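Putative tetrapyrrole (Corrin/porphyrin) methylase (Bacteroides fragilis, PDB 3FFY) probably methylates the 2'-hydroxyl of a cytidine ribose in 16S rRNA with S-adenosylmethionine as donor, this chain being the C-terminal part of the enzyme. Local coordinates at residues F20-F25 against V47-P52; R70-S75 against I106-A111. One frame throughout, in Å; residues are numbered along the deposited sequence.

Interaction 1. Residues F20-F25 against V47-P52; sequences FCFEGF and VFYESP
The carbonyl oxygen of Val-47 is gripped by two successive amides of the neighbouring strand: Glu-23 N comes in nearly in line with the C=O bond at 2.6 Å, whereas Gly-24 N makes a weak, bent bond to the same Val-47 O. This double use marks a beta bulge. The parallel register pairs Phe-22 with Val-47 but then Gly-24 with Phe-48, and Gly-24 accommodates the turn of the chain with a positive phi of 76°. Beyond it, Tyr-49 N reaches Gly-24 O (2.8 Å) from well above the carbonyl plane. Strands 20-24 and 45-50 are the two strands of a beta-alpha-beta unit, joined through helix 32-38, and strand 20-24 forms one border of the mixed sheet within this chain.

Three rings cluster beside the backbone. The Phe-22 ring, swung away from its own amide nitrogen (chi1 177°), lies with one face over Gly-24 N and turns an edge to the face of Tyr-49 in an offset edge-to-face pair, Phe-22 CE1 lying 3.7 Å from Tyr-49 CE2. Phe-25 instead receives Tyr-49 CB over one face, a CH-pi contact. The hydroxyl of Tyr-49 is tied to the backbone of Ala-3 and Phe-6. On the other side of the sheet, Glu-23 CG sits over the face of the Phe-48 ring, while its carboxylate runs on to a salt bridge with Lys-35.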
ATOM      1  N   PHE A  20      -6.973   8.567 -13.834  1.00 33.85           N
ATOM      2  CA  PHE A  20      -6.387   9.464 -12.848  1.00 31.66           C
ATOM      3  C   PHE A  20      -5.753  10.675 -13.498  1.00 31.63           C
ATOM      4  O   PHE A  20      -5.390  10.646 -14.691  1.00 30.26           O
ATOM      5  CB  PHE A  20      -5.388   8.742 -11.933  1.00 30.94           C
ATOM      6  CG  PHE A  20      -4.113   8.305 -12.604  1.00 29.18           C
ATOM      7  CD1 PHE A  20      -3.018   9.159 -12.687  1.00 30.44           C
ATOM      8  CD2 PHE A  20      -4.001   7.045 -13.139  1.00 28.43           C
ATOM      9  CE1 PHE A  20      -1.840   8.766 -13.314  1.00 29.66           C
ATOM     10  CE2 PHE A  20      -2.846   6.651 -13.784  1.00 29.79           C
ATOM     11  CZ  PHE A  20      -1.760   7.509 -13.891  1.00 28.18           C
ATOM     12  N   CYS A  21      -5.647  11.725 -12.692  1.00 30.92           N
ATOM     13  CA  CYS A  21      -5.069  12.978 -13.088  1.00 31.72           C
ATOM     14  C   CYS A  21      -3.774  13.211 -12.357  1.00 30.91           C
ATOM     15  O   CYS A  21      -3.769  13.467 -11.149  1.00 31.15           O
ATOM     16  CB  CYS A  21      -6.029  14.097 -12.747  1.00 32.05           C
ATOM     17  SG  CYS A  21      -7.574  13.910 -13.629  1.00 36.39           S
ATOM     18  N   PHE A  22      -2.669  13.133 -13.084  1.00 30.77           N
ATOM     19  CA  PHE A  22      -1.413  13.534 -12.498  1.00 30.18           C
ATOM     20  C   PHE A  22      -1.445  15.050 -12.441  1.00 30.40           C
ATOM     21  O   PHE A  22      -1.577  15.696 -13.469  1.00 29.60           O
ATOM     22  CB  PHE A  22      -0.205  13.039 -13.294  1.00 29.32           C
ATOM     23  CG  PHE A  22       1.087  13.505 -12.719  1.00 28.19           C
ATOM     24  CD1 PHE A  22       1.590  12.908 -11.568  1.00 29.78           C
ATOM     25  CD2 PHE A  22       1.748  14.613 -13.245  1.00 28.28           C
ATOM     26  CE1 PHE A  22       2.791  13.374 -10.974  1.00 28.05           C
ATOM     27  CE2 PHE A  22       2.934  15.071 -12.682  1.00 28.65           C
ATOM     28  CZ  PHE A  22       3.447  14.448 -11.533  1.00 28.94           C
ATOM     29  N   GLU A  23      -1.346  15.604 -11.231  1.00 30.95           N
ATOM     30  CA  GLU A  23      -1.330  17.064 -11.058  1.00 32.20           C
ATOM     31  C   GLU A  23       0.062  17.611 -10.704  1.00 33.31           C
ATOM     32  O   GLU A  23       0.348  18.788 -10.908  1.00 33.76           O
ATOM     33  CB  GLU A  23      -2.310  17.456  -9.961  1.00 32.90           C
ATOM     34  CG  GLU A  23      -3.712  16.888 -10.102  1.00 33.44           C
ATOM     35  CD  GLU A  23      -4.533  17.526 -11.208  1.00 34.30           C
ATOM     36  OE1 GLU A  23      -4.163  18.586 -11.768  1.00 31.89           O
ATOM     37  OE2 GLU A  23      -5.586  16.954 -11.501  1.00 37.55           O
ATOM     38  N   GLY A  24       0.949  16.761 -10.190  1.00 34.82           N
ATOM     39  CA  GLY A  24       2.317  17.190  -9.845  1.00 34.59           C
ATOM     40  C   GLY A  24       2.321  17.986  -8.551  1.00 34.21           C
ATOM     41  O   GLY A  24       1.679  17.620  -7.592  1.00 33.72           O
ATOM     42  N   PHE A  25       3.029  19.100  -8.550  1.00 34.16           N
ATOM     43  CA  PHE A  25       3.152  19.960  -7.393  1.00 34.51           C
ATOM     44  C   PHE A  25       2.155  21.072  -7.520  1.00 34.10           C
ATOM     45  O   PHE A  25       2.019  21.665  -8.591  1.00 34.24           O
ATOM     46  CB  PHE A  25       4.539  20.575  -7.390  1.00 35.14           C
ATOM     47  CG  PHE A  25       5.622  19.571  -7.136  1.00 38.38           C
ATOM     48  CD1 PHE A  25       5.959  19.216  -5.819  1.00 42.81           C
ATOM     49  CD2 PHE A  25       6.288  18.971  -8.182  1.00 41.08           C
ATOM     50  CE1 PHE A  25       6.950  18.288  -5.569  1.00 42.48           C
ATOM     51  CE2 PHE A  25       7.289  18.044  -7.938  1.00 42.64           C
ATOM     52  CZ  PHE A  25       7.607  17.697  -6.625  1.00 42.10           C
ATOM     53  N   VAL A  47      -3.465  12.833  -8.481  1.00 27.24           N
ATOM     54  CA  VAL A  47      -2.173  12.495  -7.903  1.00 28.16           C
ATOM     55  C   VAL A  47      -1.317  13.741  -7.875  1.00 28.19           C
ATOM     56  O   VAL A  47      -1.183  14.460  -8.896  1.00 29.10           O
ATOM     57  CB  VAL A  47      -1.435  11.391  -8.707  1.00 29.17           C
ATOM     58  CG1 VAL A  47      -0.050  11.101  -8.034  1.00 29.13           C
ATOM     59  CG2 VAL A  47      -2.352  10.139  -8.831  1.00 27.73           C
ATOM     60  N   PHE A  48      -0.779  14.007  -6.690  1.00 27.81           N
ATOM     61  CA  PHE A  48       0.088  15.170  -6.436  1.00 28.08           C
ATOM     62  C   PHE A  48       1.381  14.694  -5.769  1.00 28.58           C
ATOM     63  O   PHE A  48       1.395  13.671  -5.077  1.00 27.02           O
ATOM     64  CB  PHE A  48      -0.554  16.128  -5.429  1.00 28.29           C
ATOM     65  CG  PHE A  48      -1.961  16.572  -5.779  1.00 28.07           C
ATOM     66  CD1 PHE A  48      -2.179  17.771  -6.446  1.00 28.27           C
ATOM     67  CD2 PHE A  48      -3.044  15.815  -5.378  1.00 28.66           C
ATOM     68  CE1 PHE A  48      -3.486  18.179  -6.739  1.00 30.62           C
ATOM     69  CE2 PHE A  48      -4.344  16.206  -5.663  1.00 29.75           C
ATOM     70  CZ  PHE A  48      -4.565  17.383  -6.348  1.00 30.36           C
ATOM     71  N   TYR A  49       2.439  15.485  -5.949  1.00 29.83           N
ATOM     72  CA  TYR A  49       3.703  15.371  -5.199  1.00 30.32           C
ATOM     73  C   TYR A  49       3.776  16.519  -4.226  1.00 31.11           C
ATOM     74  O   TYR A  49       3.318  17.634  -4.532  1.00 30.89           O
ATOM     75  CB  TYR A  49       4.912  15.437  -6.137  1.00 30.03           C
ATOM     76  CG  TYR A  49       5.129  14.219  -7.008  1.00 30.03           C
ATOM     77  CD1 TYR A  49       4.811  12.961  -6.571  1.00 32.82           C
ATOM     78  CD2 TYR A  49       5.699  14.336  -8.261  1.00 31.82           C
ATOM     79  CE1 TYR A  49       5.061  11.848  -7.362  1.00 33.60           C
ATOM     80  CE2 TYR A  49       5.958  13.225  -9.039  1.00 30.70           C
ATOM     81  CZ  TYR A  49       5.621  11.989  -8.571  1.00 32.33           C
ATOM     82  OH  TYR A  49       5.859  10.864  -9.317  1.00 33.78           O
ATOM     83  N   GLU A  50       4.343  16.250  -3.055  1.00 30.82           N
ATOM     84  CA  GLU A  50       4.454  17.266  -2.031  1.00 30.73           C
ATOM     85  C   GLU A  50       5.710  17.054  -1.178  1.00 31.31           C
ATOM     86  O   GLU A  50       6.238  15.929  -1.065  1.00 30.08           O
ATOM     87  CB  GLU A  50       3.201  17.248  -1.159  1.00 30.61           C
ATOM     88  CG  GLU A  50       3.031  18.439  -0.234  1.00 31.43           C
ATOM     89  CD  GLU A  50       3.152  19.748  -0.987  1.00 31.56           C
ATOM     90  OE1 GLU A  50       2.082  20.241  -1.406  1.00 29.50           O
ATOM     91  OE2 GLU A  50       4.313  20.212  -1.214  1.00 32.61           O
ATOM     92  N   SER A  51       6.179  18.142  -0.578  1.00 31.78           N
ATOM     93  CA  SER A  51       7.307  18.068   0.337  1.00 32.11           C
ATOM     94  C   SER A  51       6.810  17.870   1.759  1.00 32.74           C
ATOM     95  O   SER A  51       5.628  18.178   2.088  1.00 31.99           O
ATOM     96  CB  SER A  51       8.158  19.320   0.212  1.00 32.44           C
ATOM     97  OG  SER A  51       7.597  20.413   0.910  1.00 33.71           O
ATOM     98  N   PRO A  52       7.673  17.305   2.609  1.00 33.13           N
ATOM     99  CA  PRO A  52       7.193  16.950   3.954  1.00 33.74           C
ATOM    100  C   PRO A  52       6.766  18.190   4.767  1.00 34.16           C
ATOM    101  O   PRO A  52       5.801  18.123   5.526  1.00 34.33           O
ATOM    102  CB  PRO A  52       8.397  16.266   4.616  1.00 33.72           C
ATOM    103  CG  PRO A  52       9.447  16.123   3.566  1.00 33.69           C
ATOM    104  CD  PRO A  52       9.088  16.956   2.381  1.00 33.61           C
TER

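Interaction 2. Residues R70-S75 against I106-A111; sequences RQVSVS and IVIVLA
Bends at chi2 and chi3 (71° and 70°) kink the Arg-70 side chain as it reaches across to the end of strand 106-110, where its guanidinium meets the carbonyl of Ala-111. The bond from Arg-70 NH2 to Ala-111 O is 2.8 Å long, with the oxygen close to the guanidinium plane and the donor tilted moderately from the carbonyl plane. Along the way the aliphatic part of the arginine is used too: Arg-70 CG packs against Leu-110 CD1 (3.8 Å), the two chains running roughly perpendicular. Ala-111 is thus held at both ends, since its own N donates to Gln-71 O at 2.9 Å.

From there the backbones run antiparallel. Ser-73 with Val-109 and Ser-75 with Val-107 are hydrogen-bonded pairs, each closed by two N-H...O bonds; the one from Val-109 N to Ser-73 O is almost perfectly straight (179° at the hydrogen). Val-74 with Ile-108 is the non-hydrogen-bonded pair between them, and Val-72 with Leu-110 a second one on the Arg-70 side; the CA of Val-72 and of Val-74 also approach carbonyl oxygens of the partner strand.

On the face of Val-72 and Val-74, contacts run diagonally as well as directly across. Val-72 CG2 meets Ile-108 CG2 at 3.5 Å, and Val-74 CG1 touches Ile-106 CB at 3.8 Å, while Val-74 CG2 runs beside Ile-108 CG1, both side chains directed alike; helix 55-66 packs on this face through Leu-55, Thr-58 and Phe-66. Helix 6-12 lies against the opposite face, with Ala-9 touching Ser-75, Val-107 and Val-109. The buried ladder therefore belongs to the interior of a mixed sheet with helices on both faces, a three-layer alpha/beta/alpha sandwich.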
ATOM      1  N   ARG A  70     -13.196  13.250   2.414  1.00 28.18           N
ATOM      2  CA  ARG A  70     -12.658  12.713   1.153  1.00 27.66           C
ATOM      3  C   ARG A  70     -11.513  11.771   1.428  1.00 28.73           C
ATOM      4  O   ARG A  70     -10.590  12.087   2.195  1.00 29.54           O
ATOM      5  CB  ARG A  70     -12.171  13.808   0.232  1.00 28.19           C
ATOM      6  CG  ARG A  70     -11.806  13.363  -1.213  1.00 27.48           C
ATOM      7  CD  ARG A  70     -13.062  12.975  -2.061  1.00 29.19           C
ATOM      8  NE  ARG A  70     -13.909  14.097  -2.418  1.00 29.73           N
ATOM      9  CZ  ARG A  70     -13.715  14.947  -3.441  1.00 31.41           C
ATOM     10  NH1 ARG A  70     -14.579  15.942  -3.619  1.00 32.65           N
ATOM     11  NH2 ARG A  70     -12.681  14.838  -4.277  1.00 29.76           N
ATOM     12  N   GLN A  71     -11.562  10.620   0.767  1.00 28.94           N
ATOM     13  CA  GLN A  71     -10.517   9.628   0.878  1.00 28.65           C
ATOM     14  C   GLN A  71      -9.229  10.078   0.220  1.00 28.59           C
ATOM     15  O   GLN A  71      -9.223  10.709  -0.847  1.00 28.35           O
ATOM     16  CB  GLN A  71     -10.985   8.274   0.329  1.00 28.67           C
ATOM     17  CG  GLN A  71     -12.038   7.573   1.174  1.00 30.66           C
ATOM     18  CD  GLN A  71     -11.490   7.115   2.550  1.00 33.60           C
ATOM     19  OE1 GLN A  71     -10.375   6.595   2.643  1.00 37.11           O
ATOM     20  NE2 GLN A  71     -12.286   7.277   3.599  1.00 38.21           N
ATOM     21  N   VAL A  72      -8.119   9.768   0.907  1.00 28.00           N
ATOM     22  CA  VAL A  72      -6.812  10.148   0.486  1.00 27.41           C
ATOM     23  C   VAL A  72      -5.808   9.109   0.951  1.00 28.65           C
ATOM     24  O   VAL A  72      -6.072   8.330   1.914  1.00 28.53           O
ATOM     25  CB  VAL A  72      -6.453  11.510   1.100  1.00 28.08           C
ATOM     26  CG1 VAL A  72      -6.459  11.428   2.678  1.00 26.09           C
ATOM     27  CG2 VAL A  72      -5.143  12.094   0.513  1.00 25.96           C
ATOM     28  N   SER A  73      -4.665   9.071   0.266  1.00 30.16           N
ATOM     29  CA  SER A  73      -3.563   8.145   0.579  1.00 31.86           C
ATOM     30  C   SER A  73      -2.290   8.964   0.433  1.00 32.68           C
ATOM     31  O   SER A  73      -2.082   9.580  -0.627  1.00 32.38           O
ATOM     32  CB  SER A  73      -3.507   7.009  -0.456  1.00 33.47           C
ATOM     33  OG  SER A  73      -2.665   5.954  -0.024  1.00 37.19           O
ATOM     34  N   VAL A  74      -1.425   8.923   1.439  1.00 31.80           N
ATOM     35  CA  VAL A  74      -0.149   9.594   1.343  1.00 31.23           C
ATOM     36  C   VAL A  74       0.937   8.525   1.462  1.00 30.95           C
ATOM     37  O   VAL A  74       0.916   7.674   2.385  1.00 30.32           O
ATOM     38  CB  VAL A  74      -0.026  10.734   2.379  1.00 32.29           C
ATOM     39  CG1 VAL A  74       1.450  11.216   2.466  1.00 29.80           C
ATOM     40  CG2 VAL A  74      -1.062  11.871   2.045  1.00 30.78           C
ATOM     41  N   SER A  75       1.822   8.524   0.480  1.00 30.86           N
ATOM     42  CA  SER A  75       2.795   7.476   0.337  1.00 32.09           C
ATOM     43  C   SER A  75       4.216   7.997   0.170  1.00 33.18           C
ATOM     44  O   SER A  75       4.506   9.024  -0.493  1.00 31.20           O
ATOM     45  CB  SER A  75       2.486   6.567  -0.874  1.00 32.22           C
ATOM     46  OG  SER A  75       1.279   5.873  -0.677  1.00 34.99           O
ATOM     47  N   ILE A 106       6.651  12.996  -0.651  1.00 34.55           N
ATOM     48  CA  ILE A 106       5.524  12.088  -0.674  1.00 32.33           C
ATOM     49  C   ILE A 106       4.692  12.300  -1.926  1.00 30.46           C
ATOM     50  O   ILE A 106       4.860  13.277  -2.646  1.00 28.79           O
ATOM     51  CB  ILE A 106       4.666  12.204   0.610  1.00 32.21           C
ATOM     52  CG1 ILE A 106       4.238  13.661   0.886  1.00 31.82           C
ATOM     53  CG2 ILE A 106       5.476  11.660   1.817  1.00 31.07           C
ATOM     54  CD1 ILE A 106       5.251  14.436   1.860  1.00 30.80           C
ATOM     55  N   VAL A 107       3.819  11.335  -2.150  1.00 29.54           N
ATOM     56  CA  VAL A 107       2.821  11.338  -3.182  1.00 29.55           C
ATOM     57  C   VAL A 107       1.499  11.336  -2.426  1.00 29.80           C
ATOM     58  O   VAL A 107       1.312  10.587  -1.431  1.00 29.62           O
ATOM     59  CB  VAL A 107       2.892  10.031  -4.085  1.00 29.88           C
ATOM     60  CG1 VAL A 107       1.838  10.055  -5.210  1.00 27.88           C
ATOM     61  CG2 VAL A 107       4.316   9.782  -4.613  1.00 28.27           C
ATOM     62  N   ILE A 108       0.585  12.213  -2.876  1.00 28.95           N
ATOM     63  CA  ILE A 108      -0.752  12.258  -2.396  1.00 27.85           C
ATOM     64  C   ILE A 108      -1.665  11.736  -3.493  1.00 28.26           C
ATOM     65  O   ILE A 108      -1.648  12.249  -4.630  1.00 27.83           O
ATOM     66  CB  ILE A 108      -1.202  13.710  -2.002  1.00 27.85           C
ATOM     67  CG1 ILE A 108      -0.160  14.340  -1.076  1.00 25.47           C
ATOM     68  CG2 ILE A 108      -2.650  13.674  -1.383  1.00 22.76           C
ATOM     69  CD1 ILE A 108      -0.339  15.888  -0.798  1.00 27.53           C
ATOM     70  N   VAL A 109      -2.447  10.713  -3.144  1.00 27.91           N
ATOM     71  CA  VAL A 109      -3.478  10.165  -4.045  1.00 27.05           C
ATOM     72  C   VAL A 109      -4.819  10.478  -3.420  1.00 26.71           C
ATOM     73  O   VAL A 109      -5.158   9.961  -2.344  1.00 26.93           O
ATOM     74  CB  VAL A 109      -3.319   8.653  -4.271  1.00 27.07           C
ATOM     75  CG1 VAL A 109      -4.374   8.110  -5.332  1.00 23.23           C
ATOM     76  CG2 VAL A 109      -1.908   8.392  -4.742  1.00 25.93           C
ATOM     77  N   LEU A 110      -5.547  11.386  -4.073  1.00 26.18           N
ATOM     78  CA  LEU A 110      -6.797  11.952  -3.591  1.00 25.40           C
ATOM     79  C   LEU A 110      -7.966  11.410  -4.432  1.00 25.04           C
ATOM     80  O   LEU A 110      -7.969  11.486  -5.654  1.00 24.55           O
ATOM     81  CB  LEU A 110      -6.756  13.486  -3.746  1.00 25.74           C
ATOM     82  CG  LEU A 110      -7.946  14.305  -3.182  1.00 28.87           C
ATOM     83  CD1 LEU A 110      -8.129  14.179  -1.605  1.00 27.11           C
ATOM     84  CD2 LEU A 110      -7.852  15.790  -3.679  1.00 28.51           C
ATOM     85  N   ALA A 111      -8.960  10.894  -3.745  1.00 24.89           N
ATOM     86  CA  ALA A 111     -10.206  10.425  -4.359  1.00 25.50           C
ATOM     87  C   ALA A 111     -10.913  11.583  -5.031  1.00 25.67           C
ATOM     88  O   ALA A 111     -10.917  12.730  -4.527  1.00 24.36           O
ATOM     89  CB  ALA A 111     -11.126   9.737  -3.279  1.00 24.51           C
TER

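Overall arrangement
Interactions 1 and 2 lie in one sheet, their centres about 9 Å apart, and meet along the seam between strands 45-50 and 106-110. There the backbones are probably hydrogen-bonded, Phe-48 O to Ile-108 N at 2.8 Å and Glu-50 O to Ile-106 N at 3.0 Å. Strand 106-110 thus sits antiparallel to both strands 45-50 and 71-77, linking the parallel pair of interaction 1 to the antiparallel ladder of interaction 2. Side chains continue across the seam: Tyr-49 CE1 packs on Val-107 CG2 at 3.5 Å, so the aromatic cluster adjoins the valine-lined face beneath helix 6-12.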